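Bumblebee peptidoglycan recognition protein SA (Bombus, PDB 5XZ4) probably recognises bacterial peptidoglycan in innate immunity through an amidase-like domain, binding Dap-type chains in preference to Lys-type. Local coordinates at residues Y60-D63 and D68-G71; T17-K22 and N56-H61; E113-D118 and Q160-N165; C130-G135 and W166-P171; R86-E91 and K101-G106. All blocks are in the same frame, centred on the assembly; numbering follows the deposited sequence.

Interaction 1 (Y60-D63 and D68-G71)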
# COMPACT_ATOMS: atom_id res chain seq x y z
N TYR A 60 -14.32 -4.88 -5.80
CA TYR A 60 -14.72 -3.60 -6.40
C TYR A 60 -13.76 -3.19 -7.55
O TYR A 60 -14.18 -2.82 -8.65
CB TYR A 60 -14.85 -2.54 -5.30
CG TYR A 60 -15.36 -1.22 -5.83
CD1 TYR A 60 -16.71 -1.04 -6.23
CD2 TYR A 60 -14.48 -0.13 -5.95
CE1 TYR A 60 -17.13 0.18 -6.75
CE2 TYR A 60 -14.93 1.09 -6.44
CZ TYR A 60 -16.25 1.25 -6.84
OH TYR A 60 -16.69 2.45 -7.34
N HIS A 61 -12.47 -3.33 -7.29
CA HIS A 61 -11.48 -2.97 -8.31
C HIS A 61 -11.59 -3.83 -9.57
O HIS A 61 -11.51 -3.31 -10.69
CB HIS A 61 -10.06 -3.04 -7.72
CG HIS A 61 -9.74 -1.93 -6.78
ND1 HIS A 61 -8.48 -1.74 -6.23
CD2 HIS A 61 -10.50 -0.89 -6.33
CE1 HIS A 61 -8.50 -0.67 -5.44
NE2 HIS A 61 -9.72 -0.13 -5.49
N MET A 62 -11.74 -5.14 -9.39
CA MET A 62 -11.81 -6.04 -10.54
C MET A 62 -13.17 -5.99 -11.25
O MET A 62 -13.22 -5.91 -12.48
CB MET A 62 -11.44 -7.47 -10.13
CG MET A 62 -9.95 -7.56 -9.74
SD MET A 62 -9.37 -9.21 -9.27
CE MET A 62 -9.44 -10.02 -10.85
N ASP A 63 -14.26 -6.02 -10.50
CA ASP A 63 -15.60 -6.10 -11.13
C ASP A 63 -16.14 -4.75 -11.55
O ASP A 63 -16.78 -4.65 -12.60
CB ASP A 63 -16.58 -6.77 -10.19
CG ASP A 63 -16.29 -8.23 -9.96
OD1 ASP A 63 -15.32 -8.77 -10.56
OD2 ASP A 63 -17.04 -8.79 -9.16
N ASP A 68 -7.07 -5.45 -13.41
CA ASP A 68 -6.54 -6.82 -13.44
C ASP A 68 -6.41 -7.47 -12.05
O ASP A 68 -6.26 -8.69 -11.95
CB ASP A 68 -5.14 -6.83 -14.08
CG ASP A 68 -5.15 -6.38 -15.50
OD1 ASP A 68 -6.05 -6.78 -16.24
OD2 ASP A 68 -4.20 -5.64 -15.88
N ASP A 69 -6.43 -6.64 -11.01
CA ASP A 69 -6.23 -7.05 -9.62
C ASP A 69 -6.57 -5.85 -8.75
O ASP A 69 -6.77 -4.72 -9.29
CB ASP A 69 -4.77 -7.51 -9.35
CG ASP A 69 -4.61 -8.31 -8.05
OD1 ASP A 69 -5.60 -8.58 -7.32
OD2 ASP A 69 -3.43 -8.69 -7.76
N ILE A 70 -6.67 -6.06 -7.44
CA ILE A 70 -6.67 -4.95 -6.49
C ILE A 70 -5.56 -3.97 -6.90
O ILE A 70 -4.46 -4.41 -7.31
CB ILE A 70 -6.49 -5.48 -5.04
CG1 ILE A 70 -6.85 -4.42 -4.00
CG2 ILE A 70 -5.10 -6.10 -4.80
CD1 ILE A 70 -6.95 -4.90 -2.55
N GLY A 71 -5.83 -2.67 -6.83
CA GLY A 71 -4.89 -1.69 -7.40
C GLY A 71 -3.61 -1.54 -6.58
O GLY A 71 -2.57 -1.16 -7.14
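At the CA atoms of His61 and Ile70 the end of helix 47-64 and the loop that follows it come within 5.5 Å, the chain having folded back on its own last turns. The polar link is made by the imidazole of His61. Gly71 N donates to His61 ND1 over 2.9 Å with an N-H...N angle of 158°, meeting the ring at its edge and near its plane. On the same edge Ile70 CA packs 3.7 Å from ND1. Met62 does the apolar work one residue on. Its CG lies 3.8 Å from Asp69 CA, and a bend at the far end of the chain (chi3 70°) swings the methyl CE to 3.6 Å from Asp68 O. Asp69 OD1 forms a salt bridge with Arg13, while Arg86 donates hydrogen bonds to the carbonyl oxygens of Asp69 and Ile70. The one hydrogen bond that passes between the two segments thus uses His61 ND1, with Met62 packing beside it: because ND1 accepts an amide proton, the ring is held in rotation, and the geometry is consistent with a tautomer carrying its hydrogen on NE2.

Interaction 2 (T17-K22 and N56-H61); sequences TDVDAK and NIRSYH
Val19 lays an aliphatic side chain over the flat face of a charged group: its CB sits 3.6 Å above the guanidinium plane of Arg58, over the centre. Both methyls lie on that same face, CG1 toward Arg58 NH2 at 3.5 Å and CG2 toward Arg58 NH1 at 3.6 Å. Two bends in the arginine chain, at chi2 (-145°) and chi3 (58°), fold the guanidinium into this position. Thr17 meets the same side chain at about a right angle. Its OG1 comes 3.3 Å from Arg58 NE, but the angle is too poor for a hydrogen bond; instead OG1 accepts from Val19 N over 3.1 Å at 171°, closing an ST turn. Both polar ends share one carboxylate outside the segments, since Glu55 forms a salt bridge with Arg58 and a hydrogen bond with Thr17. An alanine at Arg58 would remove the plate beneath Val19 and is likely to leave the charge of Glu55 without its mate. The contact thus lays the loop after helix 13-16 against helix 47-64, and Arg58 also touches Arg13 and Trp16 of that short first helix.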
# COMPACT_ATOMS: atom_id res chain seq x y z
N THR A 17 -7.87 -14.17 -0.62
CA THR A 17 -8.84 -14.30 -1.72
C THR A 17 -8.66 -15.58 -2.50
O THR A 17 -7.52 -16.10 -2.62
CB THR A 17 -8.83 -13.08 -2.68
OG1 THR A 17 -9.87 -13.20 -3.66
CG2 THR A 17 -7.51 -12.97 -3.44
N ASP A 18 -9.77 -16.08 -3.04
CA ASP A 18 -9.77 -17.20 -3.98
C ASP A 18 -9.88 -16.80 -5.45
O ASP A 18 -9.89 -17.68 -6.32
CB ASP A 18 -10.89 -18.21 -3.63
CG ASP A 18 -10.67 -18.84 -2.27
OD1 ASP A 18 -9.56 -18.76 -1.66
OD2 ASP A 18 -11.63 -19.42 -1.74
N VAL A 19 -9.99 -15.50 -5.73
CA VAL A 19 -10.15 -15.04 -7.11
C VAL A 19 -8.78 -14.69 -7.69
O VAL A 19 -8.10 -13.81 -7.18
CB VAL A 19 -11.10 -13.82 -7.19
CG1 VAL A 19 -11.23 -13.29 -8.63
CG2 VAL A 19 -12.47 -14.16 -6.59
N ASP A 20 -8.42 -15.37 -8.77
CA ASP A 20 -7.12 -15.14 -9.40
C ASP A 20 -7.00 -13.75 -10.01
O ASP A 20 -7.97 -13.22 -10.56
CB ASP A 20 -6.86 -16.16 -10.53
CG ASP A 20 -6.68 -17.59 -10.03
OD1 ASP A 20 -6.31 -17.78 -8.85
OD2 ASP A 20 -6.84 -18.52 -10.85
N ALA A 21 -5.81 -13.16 -9.89
CA ALA A 21 -5.48 -11.94 -10.65
C ALA A 21 -5.27 -12.26 -12.13
O ALA A 21 -4.91 -13.40 -12.49
CB ALA A 21 -4.21 -11.31 -10.09
N LYS A 22 -5.52 -11.26 -12.98
CA LYS A 22 -5.10 -11.33 -14.39
C LYS A 22 -3.61 -10.96 -14.45
O LYS A 22 -3.08 -10.37 -13.51
CB LYS A 22 -5.96 -10.42 -15.29
CG LYS A 22 -7.47 -10.52 -15.13
CD LYS A 22 -8.04 -11.75 -15.81
CE LYS A 22 -9.54 -11.84 -15.60
NZ LYS A 22 -10.08 -12.95 -16.42
N ASN A 56 -13.10 -7.35 -0.38
CA ASN A 56 -14.07 -6.41 -0.94
C ASN A 56 -13.51 -5.24 -1.74
O ASN A 56 -14.12 -4.84 -2.73
CB ASN A 56 -15.04 -6.02 0.14
CG ASN A 56 -16.06 -7.14 0.37
OD1 ASN A 56 -17.05 -7.23 -0.36
ND2 ASN A 56 -15.72 -8.07 1.26
N ILE A 57 -12.30 -4.78 -1.40
CA ILE A 57 -11.63 -3.81 -2.26
C ILE A 57 -11.23 -4.47 -3.59
O ILE A 57 -11.47 -3.91 -4.67
CB ILE A 57 -10.40 -3.20 -1.56
CG1 ILE A 57 -10.84 -2.44 -0.30
CG2 ILE A 57 -9.66 -2.28 -2.53
CD1 ILE A 57 -9.72 -2.12 0.70
N ARG A 58 -10.66 -5.69 -3.50
CA ARG A 58 -10.33 -6.44 -4.71
C ARG A 58 -11.58 -6.63 -5.62
O ARG A 58 -11.53 -6.42 -6.84
CB ARG A 58 -9.75 -7.83 -4.38
CG ARG A 58 -9.36 -8.65 -5.60
CD ARG A 58 -9.63 -10.14 -5.38
NE ARG A 58 -11.03 -10.47 -5.05
CZ ARG A 58 -12.04 -10.47 -5.92
NH1 ARG A 58 -13.27 -10.82 -5.47
NH2 ARG A 58 -11.87 -10.17 -7.21
N SER A 59 -12.69 -7.07 -5.01
CA SER A 59 -13.93 -7.31 -5.76
C SER A 59 -14.35 -6.01 -6.50
O SER A 59 -14.70 -6.06 -7.69
CB SER A 59 -15.00 -7.74 -4.77
OG SER A 59 -16.24 -7.97 -5.44
N TYR A 60 -14.32 -4.88 -5.80
CA TYR A 60 -14.72 -3.60 -6.40
C TYR A 60 -13.76 -3.19 -7.55
O TYR A 60 -14.18 -2.82 -8.65
CB TYR A 60 -14.85 -2.54 -5.30
CG TYR A 60 -15.36 -1.22 -5.83
CD1 TYR A 60 -16.71 -1.04 -6.23
CD2 TYR A 60 -14.48 -0.13 -5.95
CE1 TYR A 60 -17.13 0.18 -6.75
CE2 TYR A 60 -14.93 1.09 -6.44
CZ TYR A 60 -16.25 1.25 -6.84
OH TYR A 60 -16.69 2.45 -7.34
N HIS A 61 -12.47 -3.33 -7.29
CA HIS A 61 -11.48 -2.97 -8.31
C HIS A 61 -11.59 -3.83 -9.57
O HIS A 61 -11.51 -3.31 -10.69
CB HIS A 61 -10.06 -3.04 -7.72
CG HIS A 61 -9.74 -1.93 -6.78
ND1 HIS A 61 -8.48 -1.74 -6.23
CD2 HIS A 61 -10.50 -0.89 -6.33
CE1 HIS A 61 -8.50 -0.67 -5.44
NE2 HIS A 61 -9.72 -0.13 -5.49

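Interaction 3 (E113-D118 and Q160-N165); sequences EKAASD and QKQIKN
Gln162 NE2 donates to Ala116 O over 2.9 Å, while Gln162 OE1 accepts from Ala116 N, also over 2.9 Å. One carboxamide therefore reads both backbone polar groups of a single residue. The first bond is the straighter (162° at the hydrogen, against 152° for the second). In both, the donor lies in the plane of the accepting carbonyl and on one of its lone pairs, and Ala116 O lies close to the amide plane of Gln162, so the carboxamide meets this oxygen nearly in its own plane. The glutamine chain runs out extended beyond CG from helix 157-163, and the turn of its last torsion (chi3 -75°) presents oxygen and nitrogen to the loop together. Methyl groups close in around the pair: Ala115 CB packs 3.5 Å from Gln162 NE2, and Ala116 CB lies 3.7 Å from Gln162 OE1. Beyond the amide, Ala115 touches Lys158 and Ala116 touches Leu159 of the same helix. A leucine in place of Gln162 would probably leave the N-H and carbonyl of Ala116 without these mates and let the loop shift. The loop is the approach to helix 118-134, with Ser117 at its N-cap making a weak bond to Met120 N. Pairing of this kind is a worked case of how a side-chain amide can stand in for a peptide: its two opposed bonds fix the rotation of the carboxamide, and tell its oxygen from its nitrogen.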
# COMPACT_ATOMS: atom_id res chain seq x y z
N GLU A 113 -9.13 12.69 9.05
CA GLU A 113 -9.47 13.36 10.30
C GLU A 113 -8.90 12.63 11.52
O GLU A 113 -8.69 13.24 12.57
CB GLU A 113 -10.99 13.47 10.45
CG GLU A 113 -11.68 14.29 9.37
CD GLU A 113 -11.98 15.70 9.81
OE1 GLU A 113 -11.06 16.42 10.26
OE2 GLU A 113 -13.16 16.10 9.71
N LYS A 114 -8.68 11.32 11.38
CA LYS A 114 -8.06 10.53 12.44
C LYS A 114 -6.70 9.95 12.04
O LYS A 114 -6.43 9.70 10.85
CB LYS A 114 -8.98 9.42 12.97
CG LYS A 114 -9.60 8.51 11.92
CD LYS A 114 -10.77 7.72 12.51
CE LYS A 114 -12.05 8.54 12.61
NZ LYS A 114 -13.15 7.83 13.33
N ALA A 115 -5.86 9.75 13.05
CA ALA A 115 -4.53 9.17 12.88
C ALA A 115 -4.59 7.66 12.66
O ALA A 115 -5.47 6.98 13.19
CB ALA A 115 -3.66 9.47 14.08
N ALA A 116 -3.64 7.14 11.87
CA ALA A 116 -3.43 5.70 11.81
C ALA A 116 -2.76 5.22 13.11
O ALA A 116 -1.97 5.95 13.72
CB ALA A 116 -2.59 5.36 10.60
N SER A 117 -3.10 4.00 13.55
CA SER A 117 -2.58 3.49 14.82
C SER A 117 -1.08 3.22 14.72
O SER A 117 -0.54 3.02 13.62
CB SER A 117 -3.29 2.22 15.24
OG SER A 117 -3.00 1.19 14.33
N ASP A 118 -0.43 3.16 15.88
CA ASP A 118 0.99 2.81 15.92
C ASP A 118 1.31 1.46 15.26
O ASP A 118 2.31 1.33 14.54
CB ASP A 118 1.50 2.80 17.35
CG ASP A 118 1.53 4.18 17.99
OD1 ASP A 118 1.66 5.21 17.28
OD2 ASP A 118 1.41 4.23 19.23
N GLN A 160 -0.77 11.73 6.29
CA GLN A 160 0.26 12.52 5.60
C GLN A 160 1.25 13.16 6.59
O GLN A 160 2.46 13.11 6.38
CB GLN A 160 -0.37 13.55 4.66
CG GLN A 160 0.65 14.41 3.91
CD GLN A 160 1.38 13.65 2.81
OE1 GLN A 160 0.96 12.58 2.39
NE2 GLN A 160 2.47 14.22 2.31
N LYS A 161 0.73 13.74 7.67
CA LYS A 161 1.58 14.28 8.74
C LYS A 161 2.42 13.18 9.40
O LYS A 161 3.61 13.36 9.64
CB LYS A 161 0.74 15.05 9.78
CG LYS A 161 0.19 16.37 9.26
CD LYS A 161 -0.60 17.16 10.31
CE LYS A 161 -1.05 18.52 9.78
NZ LYS A 161 -2.12 18.43 8.74
N GLN A 162 1.81 12.01 9.66
CA GLN A 162 2.50 10.93 10.36
C GLN A 162 3.72 10.38 9.58
O GLN A 162 4.75 10.09 10.17
CB GLN A 162 1.51 9.79 10.69
CG GLN A 162 0.44 10.18 11.73
CD GLN A 162 -0.60 9.07 11.90
OE1 GLN A 162 -1.47 8.89 11.05
NE2 GLN A 162 -0.52 8.36 13.00
N ILE A 163 3.60 10.23 8.26
CA ILE A 163 4.72 9.69 7.48
C ILE A 163 5.94 10.62 7.40
O ILE A 163 7.04 10.15 7.10
CB ILE A 163 4.31 9.18 6.07
CG1 ILE A 163 3.87 10.34 5.17
CG2 ILE A 163 3.24 8.10 6.18
CD1 ILE A 163 3.58 9.92 3.74
N LYS A 164 5.76 11.91 7.69
CA LYS A 164 6.88 12.87 7.74
C LYS A 164 7.92 12.54 8.84
O LYS A 164 9.04 13.06 8.82
CB LYS A 164 6.38 14.32 7.86
CG LYS A 164 5.50 14.74 6.69
CD LYS A 164 5.02 16.17 6.81
CE LYS A 164 4.16 16.52 5.61
NZ LYS A 164 3.78 17.95 5.57
N ASN A 165 7.54 11.65 9.79
CA ASN A 165 8.43 11.20 10.86
C ASN A 165 9.47 10.15 10.38
O ASN A 165 10.38 9.79 11.13
CB ASN A 165 7.61 10.65 12.04
CG ASN A 165 6.73 11.69 12.71
OD1 ASN A 165 7.13 12.84 12.87
ND2 ASN A 165 5.54 11.29 13.11

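Interaction 4 (C130-G135 and W166-P171); sequences CGKSKG and WLEWVP
A salt bridge near the surface joins Lys132, in the last turns of helix 118-134, to Glu168, the third residue of the type I beta turn from Trp166 to Trp169. Lys132 NZ donates to Glu168 OE2 over 2.7 Å, using the anti lone pair of that oxygen, the one directed away from OE1. The two side chains cross obliquely rather than running along each other. Each reaches the meeting point through a bend: the lysine chain kinks at chi3 (-95°), and the glutamate folds at chi2 (91°). The approach is close beyond the charged atoms as well, since Lys132 CE lies 3.3 Å from Glu168 OE2 and Glu168 CG lies 3.6 Å from Lys132 NZ. OE2 has a second, weak hydrogen bond to His129 NE2, one turn back on the same helix, so two groups of helix 118-134 converge on a single carboxylate oxygen. Such neighbours would be expected to favour the ionised form of the acid. The backbone of the turn is closed by Trp169 N donating to Trp166 O, at 3.1 Å. On the helix side, Gly135 leaves the helix with a positive phi, a conformation that suits glycine, and Cys130 carries the disulfide to Cys7. Around this bridge the tail after helix 157-163 lies along the edge strand 141-145, where Glu168 and Val170 bond to the backbone of Val143, while Trp166 stacks on His125 and packs between helix 118-134 and that strand.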
# COMPACT_ATOMS: atom_id res chain seq x y z
N CYS A 130 12.34 -3.76 5.37
CA CYS A 130 12.50 -5.11 4.82
C CYS A 130 12.86 -5.02 3.35
O CYS A 130 13.82 -5.66 2.91
CB CYS A 130 11.19 -5.89 4.98
SG CYS A 130 11.06 -7.46 4.09
N GLY A 131 12.08 -4.24 2.60
CA GLY A 131 12.27 -4.10 1.17
C GLY A 131 13.65 -3.57 0.84
O GLY A 131 14.30 -4.07 -0.09
N LYS A 132 14.09 -2.55 1.60
CA LYS A 132 15.47 -2.02 1.47
C LYS A 132 16.52 -3.09 1.79
O LYS A 132 17.46 -3.29 1.00
CB LYS A 132 15.67 -0.80 2.37
CG LYS A 132 14.98 0.48 1.92
CD LYS A 132 15.58 1.68 2.64
CE LYS A 132 14.77 2.04 3.86
NZ LYS A 132 15.54 2.90 4.82
N SER A 133 16.36 -3.77 2.93
CA SER A 133 17.31 -4.79 3.40
C SER A 133 17.51 -5.90 2.39
O SER A 133 18.65 -6.35 2.15
CB SER A 133 16.78 -5.38 4.71
OG SER A 133 17.05 -4.51 5.78
N LYS A 134 16.41 -6.32 1.77
CA LYS A 134 16.39 -7.42 0.79
C LYS A 134 16.94 -6.98 -0.55
O LYS A 134 17.42 -7.81 -1.32
CB LYS A 134 14.96 -7.94 0.60
CG LYS A 134 14.48 -8.93 1.65
CD LYS A 134 13.02 -9.29 1.39
CE LYS A 134 12.55 -10.47 2.23
NZ LYS A 134 13.07 -11.80 1.79
N GLY A 135 16.84 -5.68 -0.84
CA GLY A 135 17.29 -5.12 -2.11
C GLY A 135 16.19 -4.96 -3.15
O GLY A 135 16.47 -4.68 -4.31
N TRP A 166 9.31 9.65 9.16
CA TRP A 166 10.24 8.70 8.55
C TRP A 166 11.31 9.45 7.77
O TRP A 166 10.99 10.35 7.01
CB TRP A 166 9.47 7.79 7.58
CG TRP A 166 8.44 6.89 8.20
CD1 TRP A 166 8.36 6.48 9.51
CD2 TRP A 166 7.38 6.22 7.51
NE1 TRP A 166 7.29 5.62 9.67
CE2 TRP A 166 6.69 5.43 8.46
CE3 TRP A 166 6.98 6.20 6.17
CZ2 TRP A 166 5.59 4.65 8.10
CZ3 TRP A 166 5.89 5.45 5.82
CH2 TRP A 166 5.21 4.67 6.78
N LEU A 167 12.58 9.07 7.94
CA LEU A 167 13.67 9.73 7.20
C LEU A 167 13.54 9.55 5.70
O LEU A 167 14.03 10.38 4.93
CB LEU A 167 15.06 9.22 7.64
CG LEU A 167 15.56 9.57 9.04
CD1 LEU A 167 16.97 9.02 9.25
CD2 LEU A 167 15.53 11.07 9.28
N GLU A 168 12.89 8.46 5.29
CA GLU A 168 12.71 8.17 3.87
C GLU A 168 11.70 9.10 3.19
O GLU A 168 11.66 9.17 1.96
CB GLU A 168 12.30 6.70 3.64
CG GLU A 168 13.29 5.68 4.20
CD GLU A 168 13.01 5.26 5.63
OE1 GLU A 168 12.26 5.91 6.36
OE2 GLU A 168 13.58 4.23 6.06
N TRP A 169 10.85 9.76 3.99
CA TRP A 169 9.86 10.70 3.41
C TRP A 169 10.56 11.89 2.77
O TRP A 169 11.49 12.44 3.36
CB TRP A 169 8.85 11.17 4.47
CG TRP A 169 7.87 12.15 3.88
CD1 TRP A 169 6.81 11.86 3.04
CD2 TRP A 169 7.92 13.58 3.98
NE1 TRP A 169 6.19 13.03 2.65
CE2 TRP A 169 6.85 14.10 3.22
CE3 TRP A 169 8.75 14.47 4.68
CZ2 TRP A 169 6.59 15.47 3.11
CZ3 TRP A 169 8.50 15.86 4.57
CH2 TRP A 169 7.41 16.34 3.80
N VAL A 170 10.12 12.29 1.58
CA VAL A 170 10.68 13.46 0.88
C VAL A 170 9.60 14.51 0.58
O VAL A 170 8.49 14.17 0.17
CB VAL A 170 11.47 13.07 -0.40
CG1 VAL A 170 12.68 12.21 -0.05
CG2 VAL A 170 10.61 12.38 -1.44
N PRO A 171 9.91 15.79 0.81
CA PRO A 171 8.95 16.85 0.50
C PRO A 171 8.70 17.07 -1.00
O PRO A 171 7.62 17.58 -1.36
CB PRO A 171 9.59 18.09 1.13
CG PRO A 171 11.04 17.77 1.26
CD PRO A 171 11.12 16.29 1.49

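Interaction 5 (R86-E91 and K101-G106). With SO4 (sulfate ion), chain D.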
# COMPACT_ATOMS: atom_id res chain seq x y z
N ARG A 86 -0.92 -6.62 -5.37
CA ARG A 86 -0.08 -6.87 -6.54
C ARG A 86 1.38 -7.24 -6.17
O ARG A 86 2.08 -7.81 -7.02
CB ARG A 86 -0.09 -5.67 -7.48
CG ARG A 86 -1.44 -5.45 -8.13
CD ARG A 86 -1.49 -4.19 -8.97
NE ARG A 86 -2.86 -4.01 -9.52
CZ ARG A 86 -3.15 -3.71 -10.79
NH1 ARG A 86 -2.22 -3.46 -11.71
NH2 ARG A 86 -4.44 -3.64 -11.13
N GLY A 87 1.81 -6.91 -4.95
CA GLY A 87 3.09 -7.35 -4.41
C GLY A 87 4.26 -6.49 -4.84
O GLY A 87 4.12 -5.40 -5.37
N TRP A 88 5.46 -7.03 -4.60
CA TRP A 88 6.68 -6.27 -4.85
C TRP A 88 6.99 -6.05 -6.32
O TRP A 88 7.75 -5.15 -6.65
CB TRP A 88 7.88 -7.01 -4.27
CG TRP A 88 8.00 -7.04 -2.79
CD1 TRP A 88 8.05 -8.18 -1.99
CD2 TRP A 88 8.21 -5.92 -1.91
NE1 TRP A 88 8.25 -7.81 -0.67
CE2 TRP A 88 8.34 -6.45 -0.59
CE3 TRP A 88 8.27 -4.51 -2.09
CZ2 TRP A 88 8.56 -5.62 0.53
CZ3 TRP A 88 8.48 -3.70 -0.97
CH2 TRP A 88 8.61 -4.27 0.33
N ASN A 89 6.45 -6.87 -7.22
CA ASN A 89 7.02 -7.01 -8.56
C ASN A 89 6.16 -6.57 -9.74
O ASN A 89 6.59 -6.66 -10.89
CB ASN A 89 7.53 -8.44 -8.75
CG ASN A 89 8.81 -8.72 -7.96
OD1 ASN A 89 9.91 -8.41 -8.42
ND2 ASN A 89 8.66 -9.27 -6.78
N ARG A 90 4.93 -6.13 -9.46
CA ARG A 90 3.97 -5.87 -10.54
C ARG A 90 3.53 -4.41 -10.60
O ARG A 90 3.38 -3.75 -9.56
CB ARG A 90 2.76 -6.81 -10.41
CG ARG A 90 3.13 -8.23 -10.82
CD ARG A 90 2.10 -9.28 -10.43
NE ARG A 90 2.44 -10.60 -11.00
CZ ARG A 90 3.21 -11.51 -10.41
NH1 ARG A 90 3.76 -11.29 -9.22
NH2 ARG A 90 3.42 -12.67 -11.01
N GLU A 91 3.30 -3.93 -11.83
CA GLU A 91 2.83 -2.56 -12.07
C GLU A 91 1.52 -2.31 -11.31
O GLU A 91 0.64 -3.17 -11.24
CB GLU A 91 2.67 -2.29 -13.56
CG GLU A 91 4.01 -2.15 -14.30
CD GLU A 91 3.86 -1.87 -15.79
OE1 GLU A 91 2.72 -1.67 -16.26
OE2 GLU A 91 4.91 -1.83 -16.49
N LYS A 101 6.94 2.72 -11.35
CA LYS A 101 8.16 3.07 -10.64
C LYS A 101 8.00 3.16 -9.13
O LYS A 101 8.78 3.81 -8.44
CB LYS A 101 8.83 4.32 -11.26
CG LYS A 101 7.96 5.57 -11.34
CD LYS A 101 8.75 6.75 -11.87
CE LYS A 101 7.84 7.96 -12.02
NZ LYS A 101 8.54 9.06 -12.75
N SER A 102 6.99 2.47 -8.61
CA SER A 102 6.71 2.50 -7.18
C SER A 102 5.99 1.25 -6.76
O SER A 102 5.49 0.51 -7.61
CB SER A 102 5.82 3.71 -6.87
OG SER A 102 4.47 3.49 -7.30
N VAL A 103 5.98 1.04 -5.45
CA VAL A 103 4.94 0.21 -4.82
C VAL A 103 4.01 1.13 -4.06
O VAL A 103 4.44 2.14 -3.47
CB VAL A 103 5.50 -0.93 -3.94
CG1 VAL A 103 6.08 -2.04 -4.80
CG2 VAL A 103 6.52 -0.40 -2.97
N GLY A 104 2.72 0.78 -4.09
CA GLY A 104 1.67 1.58 -3.44
C GLY A 104 1.12 0.85 -2.22
O GLY A 104 0.66 -0.28 -2.35
N ILE A 105 1.22 1.47 -1.06
CA ILE A 105 0.83 0.83 0.23
C ILE A 105 -0.44 1.51 0.68
O ILE A 105 -0.47 2.71 0.94
CB ILE A 105 1.90 1.02 1.32
CG1 ILE A 105 3.23 0.35 0.92
CG2 ILE A 105 1.41 0.42 2.64
CD1 ILE A 105 4.38 0.59 1.90
N GLY A 106 -1.53 0.72 0.72
CA GLY A 106 -2.85 1.26 1.17
C GLY A 106 -3.12 0.95 2.63
O GLY A 106 -3.32 -0.22 2.99
S SO4 D . 1.67 -12.69 -14.24
O1 SO4 D . 0.51 -13.61 -14.10
O2 SO4 D . 2.87 -13.30 -13.63
O3 SO4 D . 1.99 -12.53 -15.68
O4 SO4 D . 1.39 -11.37 -13.61
O HOH W 1 3.11 -0.83 -8.06
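Val103, on a central strand of the mixed sheet of the amidase-like fold, makes a small buried apolar contact with Gly87 and Trp88 in the loop leading from strand 82-84 to strand 102-107. A single methyl does the touching. Val103 CG1, set anti to its carbonyl carbon (chi1 -73°), lies 3.9 Å from Gly87 O and 4.0 Å from Trp88 O. The indole joins in at an oblique slant, with Trp88 CE3 4.3 Å from Val103 CG1. Trp88 O is buried here without a hydrogen-bonding partner, a cost of packing a methyl against a carbonyl. The ring itself meets Phe74 edge-to-face and rests against Leu127 of helix 118-134. Farther along, a water lies between the two segments, 2.8 Å from Ser102 O and a longer 3.3 Å from Arg90 O; other acceptors compete for its protons. The loop is braced internally by Arg86 NH1, which donates to Glu91 O over 2.9 Å at 167°, with the oxygen in the guanidinium plane. The same guanidinium also reaches the 68-71 loop, so one arginine ties two loops together. Arg90 takes no part in the apolar contact; its guanidinium binds a sulfate, probably left by the crystallisation liquor, which Ser23, Ile24 and Tyr26 also hold. The grip is edge-on and two-pronged: Arg90 NH2 reaches sulfate O2 at 2.8 Å, while Arg90 NE meets sulfate O4 at 2.9 Å along an almost straight line, 176° at the hydrogen.

In the fold
From the N terminus, interaction 2 comes first, closing a long loop between the segment after helix 13-16 and helix 47-64. Interaction 1 starts on the very turn where it ends, sharing Tyr60 and His61, and closes a short loop at the foot of that helix. Interaction 5 follows in series, joining the loop after strand 82-84 to strand 102-107, and touches interaction 1 through Arg86. Interactions 3 and 4 come last and cross, their segments alternating along the chain, so that helix 118-134 and its approach are tied to helix 157-163 and the C-terminal tail. Interactions 1 and 2 lie across the chain's centre from 3 and 4; Trp88 of interaction 5 packs on Gly131 of interaction 4.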